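Local structure of diguanylate cyclase DosC (Escherichia coli, 4ZVA) at residues A[28-33]-A[67-72]. The protein makes the bacterial second messenger cyclic di-GMP, an activity regulated by oxygen that its heme-containing globin domain probably senses. Sequence-based numbering, arbitrary orientation.
Sequences AHAHYL and WIINVL. With HEM (protoporphyrin IX containing Fe), chain C.
Ala-30 and Leu-33 meet Ile-68 and Ile-69 with aliphatic side chains only, while one residue back along the second helix Trp-67 turns to the heme. The kinked helix 28-33 crosses helix 67-72 at 137°, their axes 9.4 Å apart. Ala-30 sits where the backbones come nearest, its CA 6.3 Å from that of Ile-68; its lone methyl carbon points at the other helix and suits so close a place. That CB rests 3.9 Å from CG1 of Ile-69, whose ethyl arm reaches across at the partly exposed margin. Deeper in, Ile-68 extends its own ethyl branch over Leu-33, and its CD1 lies 3.7 Å from Leu-33 CB. With CG1 beside the backbone N (chi1 -68°) and CD1 extended beyond it, this branch bridges the gap, while its CG2 approaches Leu-33 CD1. The branched Leu-33 also reaches Ile-113 of helix 100-119.

Trp-67 lines the heme pocket. The heme vinyl carbon CBC lies over one indole face, 3.4 Å from CH2, and Val-71 CG2 covers the opposite face, both offset toward the rim. Trp-67 CG stands anti to the backbone N (chi1 -170°), which carries the indole to the vinyl group. NE1 is hydrogen-bonded to Gln-86, which fixes the rotation of the ring and satisfies a buried polar N-H. A leucine in its place would probably open a gap beside the vinyl group and leave Gln-86 without its N-H partner.

Helix 54-72 thus serves two neighbours in this protoglobin-family fold, with aliphatic groups toward helix 16-43 and an indole face against a heme vinyl group. Since the helix-helix join lacks directed polar bonds, its geometry probably depends on how these side chains fit, whereas Trp-67 pairs its apolar heme contact with a hydrogen bond to Gln-86.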
loop_
_atom_site.group_PDB
_atom_site.type_symbol
_atom_site.label_atom_id
_atom_site.label_comp_id
_atom_site.label_asym_id
_atom_site.label_seq_id
_atom_site.Cartn_x
_atom_site.Cartn_y
_atom_site.Cartn_z
ATOM N N ALA A 28 -19.283 1.625 -9.314
ATOM C CA ALA A 28 -19.438 1.122 -10.679
ATOM C C ALA A 28 -18.656 -0.166 -10.918
ATOM O O ALA A 28 -19.030 -0.975 -11.766
ATOM C CB ALA A 28 -19.016 2.184 -11.690
ATOM N N HIS A 29 -17.568 -0.361 -10.181
ATOM C CA HIS A 29 -16.669 -1.467 -10.485
ATOM C C HIS A 29 -16.422 -2.411 -9.310
ATOM O O HIS A 29 -15.605 -3.324 -9.417
ATOM C CB HIS A 29 -15.336 -0.926 -11.012
ATOM C CG HIS A 29 -15.468 -0.137 -12.277
ATOM N ND1 HIS A 29 -15.536 1.239 -12.293
ATOM C CD2 HIS A 29 -15.574 -0.533 -13.568
ATOM C CE1 HIS A 29 -15.660 1.658 -13.540
ATOM N NE2 HIS A 29 -15.688 0.603 -14.333
ATOM N N ALA A 30 -17.119 -2.195 -8.196
ATOM C CA ALA A 30 -16.962 -3.056 -7.020
ATOM C C ALA A 30 -17.214 -4.521 -7.352
ATOM O O ALA A 30 -16.530 -5.406 -6.839
ATOM C CB ALA A 30 -17.897 -2.616 -5.903
ATOM N N HIS A 31 -18.192 -4.770 -8.219
ATOM C CA HIS A 31 -18.532 -6.132 -8.611
ATOM C C HIS A 31 -17.363 -6.804 -9.327
ATOM O O HIS A 31 -16.942 -7.897 -8.947
ATOM C CB HIS A 31 -19.777 -6.137 -9.503
ATOM C CG HIS A 31 -20.271 -7.509 -9.845
ATOM N ND1 HIS A 31 -20.675 -8.416 -8.888
ATOM C CD2 HIS A 31 -20.433 -8.126 -11.039
ATOM C CE1 HIS A 31 -21.060 -9.533 -9.478
ATOM N NE2 HIS A 31 -20.923 -9.384 -10.783
ATOM N N TYR A 32 -16.834 -6.139 -10.350
ATOM C CA TYR A 32 -15.669 -6.642 -11.065
ATOM C C TYR A 32 -14.495 -6.861 -10.119
ATOM O O TYR A 32 -13.821 -7.890 -10.180
ATOM C CB TYR A 32 -15.248 -5.675 -12.179
ATOM C CG TYR A 32 -13.798 -5.851 -12.593
ATOM C CD1 TYR A 32 -13.421 -6.876 -13.450
ATOM C CD2 TYR A 32 -12.806 -5.005 -12.108
ATOM C CE1 TYR A 32 -12.101 -7.050 -13.821
ATOM C CE2 TYR A 32 -11.482 -5.174 -12.472
ATOM C CZ TYR A 32 -11.136 -6.197 -13.330
ATOM O OH TYR A 32 -9.821 -6.368 -13.699
ATOM N N LEU A 33 -14.260 -5.885 -9.248
ATOM C CA LEU A 33 -13.119 -5.919 -8.341
ATOM C C LEU A 33 -13.184 -7.103 -7.384
ATOM O O LEU A 33 -12.190 -7.797 -7.189
ATOM C CB LEU A 33 -13.030 -4.610 -7.553
ATOM C CG LEU A 33 -12.608 -3.365 -8.335
ATOM C CD1 LEU A 33 -12.742 -2.123 -7.476
ATOM C CD2 LEU A 33 -11.180 -3.508 -8.844
ATOM N N TRP A 67 -17.313 -3.571 1.180
ATOM C CA TRP A 67 -16.101 -3.027 1.783
ATOM C C TRP A 67 -15.475 -1.960 0.893
ATOM O O TRP A 67 -15.155 -0.863 1.352
ATOM C CB TRP A 67 -15.084 -4.141 2.052
ATOM C CG TRP A 67 -13.911 -3.693 2.879
ATOM C CD1 TRP A 67 -13.758 -3.835 4.227
ATOM C CD2 TRP A 67 -12.727 -3.030 2.411
ATOM N NE1 TRP A 67 -12.557 -3.302 4.629
ATOM C CE2 TRP A 67 -11.904 -2.801 3.533
ATOM C CE3 TRP A 67 -12.282 -2.608 1.152
ATOM C CZ2 TRP A 67 -10.662 -2.172 3.436
ATOM C CZ3 TRP A 67 -11.050 -1.980 1.057
ATOM C CH2 TRP A 67 -10.255 -1.767 2.193
ATOM N N ILE A 68 -15.303 -2.294 -0.383
ATOM C CA ILE A 68 -14.686 -1.390 -1.348
ATOM C C ILE A 68 -15.451 -0.077 -1.449
ATOM O O ILE A 68 -14.856 1.000 -1.418
ATOM C CB ILE A 68 -14.593 -2.045 -2.738
ATOM C CG1 ILE A 68 -13.597 -3.205 -2.701
ATOM C CG2 ILE A 68 -14.176 -1.025 -3.784
ATOM C CD1 ILE A 68 -13.637 -4.089 -3.921
ATOM N N ILE A 69 -16.775 -0.168 -1.557
ATOM C CA ILE A 69 -17.606 1.025 -1.644
ATOM C C ILE A 69 -17.527 1.858 -0.367
ATOM O O ILE A 69 -17.372 3.075 -0.429
ATOM C CB ILE A 69 -19.084 0.668 -1.924
ATOM C CG1 ILE A 69 -19.217 0.001 -3.294
ATOM C CG2 ILE A 69 -19.960 1.912 -1.864
ATOM C CD1 ILE A 69 -20.620 -0.478 -3.609
ATOM N N ASN A 70 -17.620 1.204 0.786
ATOM C CA ASN A 70 -17.585 1.922 2.057
ATOM C C ASN A 70 -16.283 2.687 2.262
ATOM O O ASN A 70 -16.295 3.851 2.663
ATOM C CB ASN A 70 -17.805 0.955 3.224
ATOM C CG ASN A 70 -19.261 0.548 3.380
ATOM O OD1 ASN A 70 -20.168 1.328 3.092
ATOM N ND2 ASN A 70 -19.490 -0.682 3.828
ATOM N N VAL A 71 -15.165 2.044 1.946
ATOM C CA VAL A 71 -13.853 2.650 2.153
ATOM C C VAL A 71 -13.587 3.796 1.180
ATOM O O VAL A 71 -13.187 4.885 1.589
ATOM C CB VAL A 71 -12.732 1.600 2.024
ATOM C CG1 VAL A 71 -11.365 2.272 1.952
ATOM C CG2 VAL A 71 -12.789 0.627 3.187
ATOM N N LEU A 72 -13.824 3.561 -0.106
ATOM C CA LEU A 72 -13.498 4.559 -1.120
ATOM C C LEU A 72 -14.494 5.723 -1.141
ATOM O O LEU A 72 -14.190 6.789 -1.677
ATOM C CB LEU A 72 -13.410 3.904 -2.502
ATOM C CG LEU A 72 -12.270 2.890 -2.645
ATOM C CD1 LEU A 72 -12.153 2.373 -4.073
ATOM C CD2 LEU A 72 -10.951 3.500 -2.182
HETATM C CHA HEM C . -14.350 -12.353 5.535
HETATM C CHB HEM C . -10.670 -14.764 3.493
HETATM C CHC HEM C . -8.473 -10.536 2.659
HETATM C CHD HEM C . -12.575 -8.180 3.691
HETATM C C1A HEM C . -13.580 -13.380 5.032
HETATM C C2A HEM C . -13.915 -14.793 4.997
HETATM C C3A HEM C . -12.896 -15.444 4.431
HETATM C C4A HEM C . -11.875 -14.481 4.092
HETATM C CMA HEM C . -12.808 -16.964 4.181
HETATM C CAA HEM C . -15.217 -15.452 5.502
HETATM C CBA HEM C . -16.414 -14.869 4.758
HETATM C CGA HEM C . -17.636 -15.704 5.019
HETATM O O1A HEM C . -17.486 -16.930 5.259
HETATM O O2A HEM C . -18.758 -15.139 4.974
HETATM C C1B HEM C . -9.759 -13.829 3.064
HETATM C C2B HEM C . -8.543 -14.104 2.327
HETATM C C3B HEM C . -7.930 -12.927 2.097
HETATM C C4B HEM C . -8.749 -11.885 2.681
HETATM C CMB HEM C . -8.101 -15.531 1.923
HETATM C CAB HEM C . -6.605 -12.610 1.357
HETATM C CBB HEM C . -5.843 -13.515 0.737
HETATM C C1C HEM C . -9.408 -9.534 2.776
HETATM C C2C HEM C . -9.246 -8.157 2.357
HETATM C C3C HEM C . -10.386 -7.499 2.647
HETATM C C4C HEM C . -11.296 -8.451 3.253
HETATM C CMC HEM C . -7.953 -7.619 1.700
HETATM C CAC HEM C . -10.769 -6.015 2.414
HETATM C CBC HEM C . -9.997 -5.122 1.786
HETATM C C1D HEM C . -13.443 -9.069 4.289
HETATM C C2D HEM C . -14.766 -8.740 4.774
HETATM C C3D HEM C . -15.327 -10.049 5.350
HETATM C C4D HEM C . -14.281 -11.030 5.159
HETATM C CMD HEM C . -15.454 -7.359 4.702
HETATM C CAD HEM C . -16.703 -10.293 6.010
HETATM C CBD HEM C . -16.838 -9.418 7.253
HETATM C CGD HEM C . -17.964 -9.916 8.121
HETATM O O1D HEM C . -18.379 -9.173 9.047
HETATM O O2D HEM C . -18.448 -11.054 7.890
HETATM N NA HEM C . -12.323 -13.230 4.474
HETATM N NB HEM C . -9.856 -12.467 3.264
HETATM N NC HEM C . -10.668 -9.677 3.318
HETATM N ND HEM C . -13.197 -10.416 4.537
HETATM FE FE HEM C . -11.410 -11.410 4.129
#